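Local coordinates for aspartate aminotransferase (Leishmania major, PDB 4H51), which probably transfers the amino group of L-aspartate to 2-oxoglutarate with the help of pyridoxal 5'-phosphate, working as a homodimer, at residues B[166-170]-B[171-175]; B[178-181]-B[182-186]; B[210-213]-B[214-217]. All blocks are in the same frame, centred on the assembly; numbering follows the deposited sequence.

Contact 1: B[166-170]-B[171-175]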
ATOM      1  N   ALA B 166      23.399 -15.189  14.466  1.00 12.84           N
ATOM      2  CA  ALA B 166      24.074 -14.471  15.520  1.00 13.23           C
ATOM      3  C   ALA B 166      24.503 -13.100  15.009  1.00 13.06           C
ATOM      4  O   ALA B 166      24.984 -12.973  13.901  1.00 13.33           O
ATOM      5  CB  ALA B 166      25.288 -15.272  15.988  1.00 14.11           C
ATOM      6  N   TYR B 167      24.337 -12.076  15.817  1.00 13.67           N
ATOM      7  CA  TYR B 167      24.610 -10.732  15.366  1.00 13.61           C
ATOM      8  C   TYR B 167      25.076  -9.881  16.533  1.00 15.01           C
ATOM      9  O   TYR B 167      26.267  -9.541  16.599  1.00 16.71           O
ATOM     10  CB  TYR B 167      23.385 -10.136  14.638  1.00 12.67           C
ATOM     11  CG  TYR B 167      23.728  -8.807  14.011  1.00 12.49           C
ATOM     12  CD1 TYR B 167      24.470  -8.773  12.846  1.00 12.63           C
ATOM     13  CD2 TYR B 167      23.403  -7.600  14.617  1.00 12.07           C
ATOM     14  CE1 TYR B 167      24.875  -7.582  12.280  1.00 12.83           C
ATOM     15  CE2 TYR B 167      23.773  -6.400  14.031  1.00 12.04           C
ATOM     16  CZ  TYR B 167      24.510  -6.391  12.856  1.00 12.45           C
ATOM     17  OH  TYR B 167      24.951  -5.214  12.226  1.00 12.83           O
ATOM     18  N   TYR B 168      24.175  -9.549  17.448  1.00 15.85           N
ATOM     19  CA  TYR B 168      24.524  -8.660  18.575  1.00 17.52           C
ATOM     20  C   TYR B 168      24.861  -9.470  19.812  1.00 17.72           C
ATOM     21  O   TYR B 168      24.155 -10.410  20.138  1.00 17.12           O
ATOM     22  CB  TYR B 168      23.364  -7.741  18.897  1.00 18.80           C
ATOM     23  CG  TYR B 168      23.724  -6.636  19.844  1.00 20.19           C
ATOM     24  CD1 TYR B 168      24.664  -5.668  19.477  1.00 21.36           C
ATOM     25  CD2 TYR B 168      23.136  -6.540  21.077  1.00 21.57           C
ATOM     26  CE1 TYR B 168      25.010  -4.644  20.328  1.00 21.80           C
ATOM     27  CE2 TYR B 168      23.468  -5.514  21.947  1.00 21.23           C
ATOM     28  CZ  TYR B 168      24.400  -4.571  21.567  1.00 22.53           C
ATOM     29  OH  TYR B 168      24.766  -3.533  22.403  1.00 22.80           O
ATOM     30  N   ASP B 169      25.959  -9.099  20.457  1.00 19.02           N
ATOM     31  CA  ASP B 169      26.363  -9.675  21.730  1.00 20.68           C
ATOM     32  C   ASP B 169      26.169  -8.658  22.879  1.00 20.87           C
ATOM     33  O   ASP B 169      26.933  -7.747  23.036  1.00 19.87           O
ATOM     34  CB  ASP B 169      27.818 -10.072  21.638  1.00 22.02           C
ATOM     35  CG  ASP B 169      28.267 -10.829  22.845  1.00 25.66           C
ATOM     36  OD1 ASP B 169      27.447 -11.008  23.764  1.00 25.72           O
ATOM     37  OD2 ASP B 169      29.432 -11.249  22.863  1.00 29.02           O
ATOM     38  N   PRO B 170      25.158  -8.850  23.703  1.00 23.71           N
ATOM     39  CA  PRO B 170      24.860  -7.885  24.773  1.00 26.40           C
ATOM     40  C   PRO B 170      26.037  -7.733  25.752  1.00 28.23           C
ATOM     41  O   PRO B 170      26.296  -6.630  26.259  1.00 29.06           O
ATOM     42  CB  PRO B 170      23.674  -8.527  25.489  1.00 26.45           C
ATOM     43  CG  PRO B 170      23.088  -9.461  24.489  1.00 27.22           C
ATOM     44  CD  PRO B 170      24.253  -9.996  23.721  1.00 24.41           C
ATOM     45  N   LYS B 171      26.786  -8.805  25.954  1.00 28.04           N
ATOM     46  CA  LYS B 171      27.955  -8.740  26.862  1.00 29.80           C
ATOM     47  C   LYS B 171      29.047  -7.779  26.385  1.00 29.43           C
ATOM     48  O   LYS B 171      29.688  -7.131  27.207  1.00 29.38           O
ATOM     49  CB  LYS B 171      28.544 -10.128  27.068  1.00 31.71           C
ATOM     50  CG  LYS B 171      27.563 -11.094  27.705  1.00 35.05           C
ATOM     51  CD  LYS B 171      28.253 -12.340  28.228  1.00 37.70           C
ATOM     52  CE  LYS B 171      27.256 -13.296  28.872  1.00 39.37           C
ATOM     53  NZ  LYS B 171      27.791 -14.680  28.918  1.00 42.75           N
ATOM     54  N   THR B 172      29.262  -7.657  25.076  1.00 26.20           N
ATOM     55  CA  THR B 172      30.312  -6.770  24.561  1.00 26.60           C
ATOM     56  C   THR B 172      29.750  -5.518  23.868  1.00 25.70           C
ATOM     57  O   THR B 172      30.529  -4.726  23.351  1.00 28.63           O
ATOM     58  CB  THR B 172      31.162  -7.513  23.533  1.00 27.28           C
ATOM     59  OG1 THR B 172      30.264  -8.062  22.559  1.00 26.15           O
ATOM     60  CG2 THR B 172      32.000  -8.597  24.187  1.00 27.60           C
ATOM     61  N   VAL B 173      28.426  -5.354  23.868  1.00 25.10           N
ATOM     62  CA  VAL B 173      27.732  -4.300  23.096  1.00 26.94           C
ATOM     63  C   VAL B 173      28.343  -4.158  21.703  1.00 26.71           C
ATOM     64  O   VAL B 173      28.722  -3.068  21.257  1.00 29.03           O
ATOM     65  CB  VAL B 173      27.754  -2.952  23.840  1.00 27.33           C
ATOM     66  CG1 VAL B 173      27.000  -3.095  25.141  1.00 27.93           C
ATOM     67  CG2 VAL B 173      29.194  -2.483  24.075  1.00 28.78           C
ATOM     68  N   SER B 174      28.516  -5.289  21.031  1.00 24.02           N
ATOM     69  CA  SER B 174      29.244  -5.282  19.785  1.00 23.12           C
ATOM     70  C   SER B 174      28.751  -6.455  18.976  1.00 21.83           C
ATOM     71  O   SER B 174      28.004  -7.310  19.496  1.00 20.85           O
ATOM     72  CB  SER B 174      30.763  -5.360  20.000  1.00 23.99           C
ATOM     73  OG  SER B 174      31.219  -6.684  20.333  1.00 26.27           O
ATOM     74  N   LEU B 175      29.218  -6.527  17.733  1.00 20.53           N
ATOM     75  CA  LEU B 175      28.880  -7.642  16.865  1.00 20.70           C
ATOM     76  C   LEU B 175      29.606  -8.915  17.271  1.00 19.62           C
ATOM     77  O   LEU B 175      30.808  -8.932  17.384  1.00 20.05           O
ATOM     78  CB  LEU B 175      29.227  -7.323  15.395  1.00 21.67           C
ATOM     79  CG  LEU B 175      28.060  -7.048  14.497  1.00 23.11           C
ATOM     80  CD1 LEU B 175      27.261  -5.921  15.131  1.00 24.02           C
ATOM     81  CD2 LEU B 175      28.528  -6.707  13.069  1.00 22.75           C
TER
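A chi1 of -173° turns the ring of Y167 away from its backbone N to where L175 can reach over it, and the same torsion in D169 sends that carboxylate out toward K171 and T172. The Y167-L175 meeting is a CH-pi contact: L175 CD1 lies 3.9 Å from the ring centroid, over one face but displaced toward the rim. Both residues belong to the beta hairpin of strands 162-169 and 174-175, at one edge of the large mixed sheet. The hydroxyl of Y167 binds V205 O, and H200 stacks with its ring. Y168 runs alongside V173, its OH 3.1 Å from V173 CA. The antiparallel strands are joined by D169 N donating to S174 O at 2.9 Å. D169 is opposed by two residues, V173 and S174, a G1 beta bulge whose first residue, V173, is left-handed (phi 42°, psi 49°). Within the turn T172 N donates to D169 O (3.1 Å), from above the carbonyl plane. K171 N donates to D169 OD1 at 3.2 Å, likewise from above the carboxylate plane, while T172 OG1 and S174 OG share a hydrogen bond of 2.8 Å. K171 NZ stays 6.3 Å from D169 OD1, too far to pair with it; the negative charge of D169 is therefore probably eased here more by a backbone N-H of the turn than by the nearby ammonium group.

Contact 2: B[178-181]-B[182-186]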
ATOM      1  N   GLU B 178      32.198 -13.588  14.806  1.00 18.21           N
ATOM      2  CA  GLU B 178      32.539 -15.009  14.605  1.00 19.40           C
ATOM      3  C   GLU B 178      31.272 -15.890  14.542  1.00 17.93           C
ATOM      4  O   GLU B 178      31.189 -16.789  13.727  1.00 17.39           O
ATOM      5  CB  GLU B 178      33.543 -15.510  15.673  1.00 21.89           C
ATOM      6  CG  GLU B 178      34.924 -14.821  15.566  1.00 24.87           C
ATOM      7  CD  GLU B 178      35.607 -14.973  14.197  1.00 27.37           C
ATOM      8  OE1 GLU B 178      35.680 -16.099  13.667  1.00 30.30           O
ATOM      9  OE2 GLU B 178      36.055 -13.962  13.613  1.00 30.68           O
ATOM     10  N   GLY B 179      30.279 -15.572  15.357  1.00 17.16           N
ATOM     11  CA  GLY B 179      29.044 -16.301  15.383  1.00 16.78           C
ATOM     12  C   GLY B 179      28.253 -16.060  14.105  1.00 16.07           C
ATOM     13  O   GLY B 179      27.646 -16.997  13.557  1.00 16.57           O
ATOM     14  N   MET B 180      28.294 -14.830  13.630  1.00 15.23           N
ATOM     15  CA  MET B 180      27.614 -14.463  12.393  1.00 14.77           C
ATOM     16  C   MET B 180      28.161 -15.257  11.228  1.00 14.93           C
ATOM     17  O   MET B 180      27.408 -15.858  10.474  1.00 14.15           O
ATOM     18  CB  MET B 180      27.728 -12.971  12.106  1.00 14.43           C
ATOM     19  CG  MET B 180      26.962 -12.553  10.853  1.00 14.48           C
ATOM     20  SD  MET B 180      26.985 -10.752  10.668  1.00 14.13           S
ATOM     21  CE  MET B 180      25.898 -10.488   9.263  1.00 14.66           C
ATOM     22  N   LYS B 181      29.486 -15.273  11.109  1.00 16.20           N
ATOM     23  CA  LYS B 181      30.122 -16.043  10.047  1.00 17.33           C
ATOM     24  C   LYS B 181      29.773 -17.527  10.168  1.00 17.32           C
ATOM     25  O   LYS B 181      29.500 -18.183   9.161  1.00 17.09           O
ATOM     26  CB  LYS B 181      31.625 -15.843  10.065  1.00 18.05           C
ATOM     27  CG  LYS B 181      32.038 -14.440   9.622  1.00 19.08           C
ATOM     28  CD  LYS B 181      33.551 -14.245   9.449  1.00 21.38           C
ATOM     29  CE  LYS B 181      34.316 -14.289  10.759  1.00 22.80           C
ATOM     30  NZ  LYS B 181      35.799 -14.244  10.526  1.00 25.55           N
ATOM     31  N   LYS B 182      29.828 -18.051  11.394  1.00 18.04           N
ATOM     32  CA  LYS B 182      29.494 -19.439  11.646  1.00 19.20           C
ATOM     33  C   LYS B 182      28.079 -19.742  11.134  1.00 17.78           C
ATOM     34  O   LYS B 182      27.880 -20.727  10.468  1.00 17.24           O
ATOM     35  CB  LYS B 182      29.600 -19.716  13.136  1.00 21.36           C
ATOM     36  CG  LYS B 182      29.312 -21.146  13.567  1.00 24.86           C
ATOM     37  CD  LYS B 182      29.918 -21.385  14.957  1.00 27.82           C
ATOM     38  CE  LYS B 182      29.089 -22.329  15.807  1.00 31.22           C
ATOM     39  NZ  LYS B 182      29.029 -23.675  15.173  1.00 33.81           N
ATOM     40  N   ASP B 183      27.110 -18.898  11.468  1.00 16.83           N
ATOM     41  CA  ASP B 183      25.738 -19.160  11.040  1.00 16.56           C
ATOM     42  C   ASP B 183      25.523 -19.035   9.503  1.00 15.68           C
ATOM     43  O   ASP B 183      24.734 -19.792   8.899  1.00 15.81           O
ATOM     44  CB  ASP B 183      24.778 -18.248  11.819  1.00 17.33           C
ATOM     45  CG  ASP B 183      24.620 -18.655  13.286  1.00 18.87           C
ATOM     46  OD1 ASP B 183      25.147 -19.737  13.721  1.00 22.23           O
ATOM     47  OD2 ASP B 183      24.039 -17.838  14.051  1.00 16.91           O
ATOM     48  N   ILE B 184      26.204 -18.077   8.874  1.00 14.43           N
ATOM     49  CA  ILE B 184      26.174 -17.920   7.406  1.00 13.84           C
ATOM     50  C   ILE B 184      26.686 -19.203   6.776  1.00 14.37           C
ATOM     51  O   ILE B 184      26.135 -19.688   5.835  1.00 13.88           O
ATOM     52  CB  ILE B 184      27.014 -16.687   6.946  1.00 13.60           C
ATOM     53  CG1 ILE B 184      26.369 -15.385   7.430  1.00 12.94           C
ATOM     54  CG2 ILE B 184      27.173 -16.598   5.406  1.00 13.46           C
ATOM     55  CD1 ILE B 184      27.329 -14.184   7.386  1.00 12.75           C
ATOM     56  N   LEU B 185      27.767 -19.737   7.330  1.00 15.11           N
ATOM     57  CA  LEU B 185      28.400 -20.931   6.773  1.00 15.82           C
ATOM     58  C   LEU B 185      27.561 -22.203   7.068  1.00 16.54           C
ATOM     59  O   LEU B 185      27.522 -23.141   6.257  1.00 17.30           O
ATOM     60  CB  LEU B 185      29.854 -21.041   7.295  1.00 16.37           C
ATOM     61  CG  LEU B 185      30.921 -20.148   6.608  1.00 16.34           C
ATOM     62  CD1 LEU B 185      32.261 -20.236   7.338  1.00 17.14           C
ATOM     63  CD2 LEU B 185      31.035 -20.591   5.166  1.00 16.97           C
ATOM     64  N   ALA B 186      26.928 -22.248   8.241  1.00 16.39           N
ATOM     65  CA  ALA B 186      26.171 -23.427   8.681  1.00 17.14           C
ATOM     66  C   ALA B 186      24.837 -23.562   7.928  1.00 16.85           C
ATOM     67  O   ALA B 186      24.296 -24.647   7.767  1.00 18.00           O
ATOM     68  CB  ALA B 186      25.936 -23.388  10.192  1.00 16.71           C
TER
HETATM   69  O   HOH W   1      26.833 -18.796  15.827  1.00 30.67           O
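M180 and I184, one helical turn apart, make the apolar part of this contact: M180 CG touches I184 CD1 at 3.8 Å, the two side chains crossing at a slant. M180 extends fully beyond its CG, placed there by a chi1 of -177°, and so runs on past the isoleucine toward Y165 and Y167 of strand 162-169.

Backbone bonds of the i to i+4 kind run through both segments. K182 N donates to E178 O, D183 N to G179 O at 2.9 Å, I184 N to M180 O at 3.0 Å, and L185 N to K181 O. They belong to helix 177-186, which follows the hairpin strand 174-175 and leads toward strand 192-196 of the large mixed sheet, in the fold type I architecture of class I aminotransferases. Helix 209-221 packs against this helix, with I184 resting on its L218 and M219.

Water adds a further link, since a single molecule donates both to G179 O (3.0 Å) and to D183 OD1 (2.9 Å). G179 O thus accepts two bonds, one from the helix and one from the water. The other carboxylate oxygen, D183 OD2, probably accepts from A166 N.

Charge pairing is found near the start of the helix. K181 NZ forms a hydrogen-bonded salt bridge with E178 OE2 at 3.1 Å, coming from the syn side and 29° out of the carboxylate plane, and the same ammonium group has a second carboxylate partner in E214.

Contact 3: B[210-213]-B[214-217]; sequences EQWN and EIAS
Helix 209-221, the connecting helix of a beta-alpha-beta unit between strands 192-196 and 225-230, carries W212 and I215 close together on its buried side. I215 CD1 comes within 3.7 Å of W212 CE3, approaching the benzo part of the indole obliquely. The isoleucine reaches it because CG1 stands opposite its own carbonyl carbon (chi1 -66°) and folds back along the helix, which also brings CG1 to 3.2 Å from Q211 O. That oxygen is already the acceptor of I215 N at 2.8 Å, a bond running nearly in line with the carbonyl, so one residue touches Q211 O with both its amide and its side chain. The other i to i+4 bonds are E214 N to E210 O, A216 N to W212 O (2.9 Å) and S217 N to N213 O (3.1 Å). Around this pair P207 lies against both W212 and I215, while F250 of helix 245-252 covers I215 and A216. A216 CB sits 3.6 Å from N213 O. Polar ends lead elsewhere: Q211 OE1 accepts the N-H of S208 just before the segment, and S217 OG bonds to R253. The chemistry is thus split: the W212-I215 contact is apolar, its burial completed by loop and helix neighbours, while the carbonyls of E210 to N213 accept the N-H groups of E214 to S217.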
ATOM      1  N   GLU B 210      35.348  -3.642   6.744  1.00 15.40           N
ATOM      2  CA  GLU B 210      36.112  -4.871   6.647  1.00 16.00           C
ATOM      3  C   GLU B 210      35.204  -6.085   6.885  1.00 15.08           C
ATOM      4  O   GLU B 210      35.262  -7.054   6.126  1.00 15.25           O
ATOM      5  CB  GLU B 210      37.339  -4.912   7.605  1.00 17.30           C
ATOM      6  CG  GLU B 210      38.408  -3.838   7.317  1.00 18.33           C
ATOM      7  CD  GLU B 210      38.103  -2.439   7.896  1.00 18.87           C
ATOM      8  OE1 GLU B 210      37.049  -2.229   8.564  1.00 18.62           O
ATOM      9  OE2 GLU B 210      38.965  -1.527   7.713  1.00 20.53           O
ATOM     10  N   GLN B 211      34.365  -6.036   7.908  1.00 14.27           N
ATOM     11  CA  GLN B 211      33.364  -7.128   8.137  1.00 14.06           C
ATOM     12  C   GLN B 211      32.425  -7.302   6.959  1.00 13.48           C
ATOM     13  O   GLN B 211      32.143  -8.431   6.537  1.00 13.48           O
ATOM     14  CB  GLN B 211      32.590  -6.866   9.437  1.00 13.58           C
ATOM     15  CG  GLN B 211      33.514  -7.072  10.634  1.00 14.18           C
ATOM     16  CD  GLN B 211      32.963  -6.554  11.948  1.00 13.61           C
ATOM     17  OE1 GLN B 211      32.152  -5.641  12.005  1.00 13.20           O
ATOM     18  NE2 GLN B 211      33.446  -7.141  13.022  1.00 14.08           N
ATOM     19  N   TRP B 212      31.971  -6.196   6.371  1.00 13.32           N
ATOM     20  CA  TRP B 212      31.126  -6.301   5.180  1.00 12.97           C
ATOM     21  C   TRP B 212      31.790  -7.030   4.054  1.00 13.65           C
ATOM     22  O   TRP B 212      31.125  -7.789   3.361  1.00 13.05           O
ATOM     23  CB  TRP B 212      30.673  -4.965   4.645  1.00 12.61           C
ATOM     24  CG  TRP B 212      29.507  -4.358   5.371  1.00 12.20           C
ATOM     25  CD1 TRP B 212      29.457  -3.110   5.965  1.00 12.36           C
ATOM     26  CD2 TRP B 212      28.182  -4.916   5.549  1.00 11.55           C
ATOM     27  NE1 TRP B 212      28.219  -2.879   6.493  1.00 11.99           N
ATOM     28  CE2 TRP B 212      27.418  -3.942   6.291  1.00 11.64           C
ATOM     29  CE3 TRP B 212      27.571  -6.096   5.171  1.00 11.55           C
ATOM     30  CZ2 TRP B 212      26.089  -4.152   6.621  1.00 10.71           C
ATOM     31  CZ3 TRP B 212      26.250  -6.302   5.530  1.00 11.12           C
ATOM     32  CH2 TRP B 212      25.525  -5.348   6.202  1.00 10.82           C
ATOM     33  N   ASN B 213      33.076  -6.753   3.797  1.00 14.70           N
ATOM     34  CA  ASN B 213      33.773  -7.471   2.732  0.70 15.52           C
ATOM     35  C   ASN B 213      33.810  -8.979   3.016  1.00 15.96           C
ATOM     36  O   ASN B 213      33.595  -9.814   2.089  1.00 15.69           O
ATOM     37  CB  ASN B 213      35.192  -6.903   2.545  0.70 16.58           C
ATOM     38  CG  ASN B 213      35.844  -7.336   1.221  0.70 17.53           C
ATOM     39  OD1 ASN B 213      35.254  -7.217   0.146  0.70 18.03           O
ATOM     40  ND2 ASN B 213      37.092  -7.777   1.293  0.70 18.69           N
ATOM     41  N   GLU B 214      34.044  -9.358   4.272  1.00 16.11           N
ATOM     42  CA  GLU B 214      34.056 -10.795   4.628  1.00 17.37           C
ATOM     43  C   GLU B 214      32.664 -11.402   4.474  1.00 16.15           C
ATOM     44  O   GLU B 214      32.541 -12.508   3.989  1.00 15.53           O
ATOM     45  CB  GLU B 214      34.519 -11.031   6.038  1.00 19.73           C
ATOM     46  CG  GLU B 214      36.004 -10.793   6.249  1.00 24.14           C
ATOM     47  CD  GLU B 214      36.484 -11.346   7.600  1.00 28.01           C
ATOM     48  OE1 GLU B 214      36.196 -12.520   7.937  1.00 31.48           O
ATOM     49  OE2 GLU B 214      37.135 -10.590   8.353  1.00 34.84           O
ATOM     50  N   ILE B 215      31.622 -10.636   4.815  1.00 14.84           N
ATOM     51  CA  ILE B 215      30.251 -11.154   4.680  1.00 14.09           C
ATOM     52  C   ILE B 215      29.923 -11.362   3.205  1.00 13.88           C
ATOM     53  O   ILE B 215      29.297 -12.362   2.835  1.00 13.74           O
ATOM     54  CB  ILE B 215      29.226 -10.205   5.285  1.00 13.56           C
ATOM     55  CG1 ILE B 215      29.399 -10.108   6.798  1.00 13.36           C
ATOM     56  CG2 ILE B 215      27.789 -10.715   5.000  1.00 13.17           C
ATOM     57  CD1 ILE B 215      28.762  -8.864   7.375  1.00 12.77           C
ATOM     58  N   ALA B 216      30.345 -10.431   2.347  1.00 13.98           N
ATOM     59  CA  ALA B 216      30.142 -10.617   0.893  1.00 14.03           C
ATOM     60  C   ALA B 216      30.807 -11.899   0.402  1.00 14.50           C
ATOM     61  O   ALA B 216      30.198 -12.636  -0.357  1.00 14.45           O
ATOM     62  CB  ALA B 216      30.621  -9.427   0.088  1.00 14.73           C
ATOM     63  N   SER B 217      32.050 -12.146   0.783  1.00 14.79           N
ATOM     64  CA  SER B 217      32.738 -13.365   0.365  1.00 15.74           C
ATOM     65  C   SER B 217      31.979 -14.643   0.759  1.00 15.58           C
ATOM     66  O   SER B 217      31.909 -15.596  -0.015  1.00 16.33           O
ATOM     67  CB  SER B 217      34.132 -13.432   0.988  1.00 16.29           C
ATOM     68  OG  SER B 217      34.909 -12.390   0.496  1.00 16.70           O
TER

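In the fold
The three contacts illustrate how local contacts along a hairpin and two helices are tied together by a few links between them. The centres of contacts 1 and 2 lie about 14 Å apart, and A166 N reaches D183 OD2 at 2.8 Å in a probable hydrogen bond. Contacts 2 and 3, with centres about 12 Å apart, meet through the salt bridge of K181 NZ with E214 OE1 at 3.1 Å and through M180 CE on I215 CD1 at 3.8 Å. Contacts 1 and 3, centres about 18 Å apart, touch where L175 CD2 lies 3.9 Å from Q211 OE1. Contact 2 therefore sits as the bridge between hairpin and helix 209-221. K265, which carries the pyridoxal phosphate as an imine, belongs to none of the six segments.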